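Local structure of pyruvate synthase subunit PorC (Thermotoga maritima MSB8, 2RAA) at residues V185-A188 and N189-A192. The protein serves as the gamma chain of the heterotetrameric pyruvate synthase, which oxidises pyruvate with CoA to acetyl-CoA and CO2 while reducing ferredoxin. Sequence-based numbering, arbitrary orientation.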
loop_
_atom_site.group_PDB
_atom_site.type_symbol
_atom_site.label_atom_id
_atom_site.label_comp_id
_atom_site.label_asym_id
_atom_site.label_seq_id
_atom_site.Cartn_x
_atom_site.Cartn_y
_atom_site.Cartn_z
ATOM N N VAL A 185 -18.079 -9.185 -8.841
ATOM C CA VAL A 185 -17.234 -8.914 -7.687
ATOM C C VAL A 185 -15.763 -8.708 -8.086
ATOM O O VAL A 185 -15.069 -7.863 -7.513
ATOM C CB VAL A 185 -17.358 -10.011 -6.626
ATOM C CG1 VAL A 185 -16.449 -9.719 -5.441
ATOM C CG2 VAL A 185 -18.792 -10.090 -6.166
ATOM N N ILE A 186 -15.305 -9.464 -9.075
ATOM C CA ILE A 186 -13.969 -9.285 -9.616
ATOM C C ILE A 186 -13.817 -7.887 -10.181
ATOM O O ILE A 186 -12.861 -7.184 -9.864
ATOM C CB ILE A 186 -13.637 -10.311 -10.730
ATOM C CG1 ILE A 186 -13.579 -11.718 -10.134
ATOM C CG2 ILE A 186 -12.286 -9.990 -11.397
ATOM C CD1 ILE A 186 -13.105 -12.797 -11.112
ATOM N N ASP A 187 -14.773 -7.470 -10.997
ATOM C CA ASP A 187 -14.682 -6.166 -11.652
ATOM C C ASP A 187 -14.703 -5.039 -10.635
ATOM O O ASP A 187 -13.997 -4.042 -10.793
ATOM C CB ASP A 187 -15.799 -5.998 -12.684
ATOM C CG ASP A 187 -15.732 -7.046 -13.804
ATOM O OD1 ASP A 187 -14.618 -7.384 -14.278
ATOM O OD2 ASP A 187 -16.810 -7.517 -14.214
ATOM N N ALA A 188 -15.495 -5.215 -9.588
ATOM C CA ALA A 188 -15.605 -4.210 -8.543
ATOM C C ALA A 188 -14.250 -4.021 -7.892
ATOM O O ALA A 188 -13.838 -2.887 -7.610
ATOM C CB ALA A 188 -16.648 -4.623 -7.504
ATOM N N ASN A 189 -13.554 -5.131 -7.654
ATOM C CA ASN A 189 -12.243 -5.043 -7.024
ATOM C C ASN A 189 -11.215 -4.393 -7.958
ATOM O O ASN A 189 -10.284 -3.689 -7.508
ATOM C CB ASN A 189 -11.768 -6.414 -6.549
ATOM C CG ASN A 189 -12.451 -6.853 -5.269
ATOM O OD1 ASN A 189 -11.873 -6.751 -4.184
ATOM N ND2 ASN A 189 -13.698 -7.325 -5.381
ATOM N N LYS A 190 -11.374 -4.609 -9.259
ATOM C CA LYS A 190 -10.424 -4.037 -10.224
ATOM C C LYS A 190 -10.670 -2.557 -10.323
ATOM O O LYS A 190 -9.729 -1.794 -10.489
ATOM C CB LYS A 190 -10.507 -4.702 -11.619
ATOM C CG LYS A 190 -10.472 -6.252 -11.562
ATOM C CD LYS A 190 -9.653 -6.938 -12.643
ATOM C CE LYS A 190 -10.406 -7.206 -13.917
ATOM N NZ LYS A 190 -9.548 -8.069 -14.790
ATOM N N ARG A 191 -11.940 -2.152 -10.234
ATOM C CA ARG A 191 -12.269 -0.731 -10.212
ATOM C C ARG A 191 -11.686 -0.075 -8.977
ATOM O O ARG A 191 -11.223 1.039 -9.034
ATOM C CB ARG A 191 -13.761 -0.505 -10.207
ATOM C CG ARG A 191 -14.419 -0.725 -11.532
ATOM C CD ARG A 191 -15.840 -0.163 -11.505
ATOM N NE ARG A 191 -16.795 -1.034 -10.815
ATOM C CZ ARG A 191 -17.387 -2.081 -11.383
ATOM N NH1 ARG A 191 -17.116 -2.405 -12.642
ATOM N NH2 ARG A 191 -18.246 -2.817 -10.689
ATOM N N ALA A 192 -11.742 -0.760 -7.851
ATOM C CA ALA A 192 -11.182 -0.218 -6.613
ATOM C C ALA A 192 -9.676 0.001 -6.800
ATOM O O ALA A 192 -9.136 1.034 -6.410
ATOM C CB ALA A 192 -11.498 -1.144 -5.429
#
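Val185 to Ala192 form two consecutive turns of helix 183-199, where the backbone N of Asn189, Lys190, Arg191 and Ala192 each bonds to the carbonyl O four residues earlier, Arg191 N to Asp187 O being the shortest at 2.8 Å. Val185 O is gripped twice by Asn189. Asn189 N reaches Val185 O at 3.1 Å, and Asn189 ND2 folds back to the same oxygen at 2.6 Å, from the opposite face of the carbonyl plane. The ND2 bond is nearly straight (162°), and the oxygen lies in the plane of the Asn189 amide, which probably holds the amide in this rotation. With CG set beside its own backbone N (chi1 -77°), the amide runs alongside Val185, whose CG1 lies 3.6 Å from ND2. Lys190 lies beside Ile186, one turn earlier, and points the same way; its bent chain passes CG at 3.1 Å from Ile186 O and brings CE to 4.2 Å from Ile186 CG2. The ammonium then pairs with Glu174 of helix 166-176. Arg191 bends at chi3 (-78°), laying one face of its guanidinium over Asp187 O, 3.9 Å from the plane, while NH2 sits 3.7 Å from Ala188 CA. Its NE forms a salt bridge with Glu143, while the flat group rests on the preceding turn. Replacing Arg191 by an alanine would probably leave Glu143 without this positive partner and Asp187 O without the guanidinium lying over it. Asn189 and Lys190 also touch Ile173, joining this turn to helix 166-176. The i to i+4 bonding is that of a regular alpha-helix, with an asparagine side chain doubling one backbone bond, in the last helix of the chain, which packs beside helix 166-176.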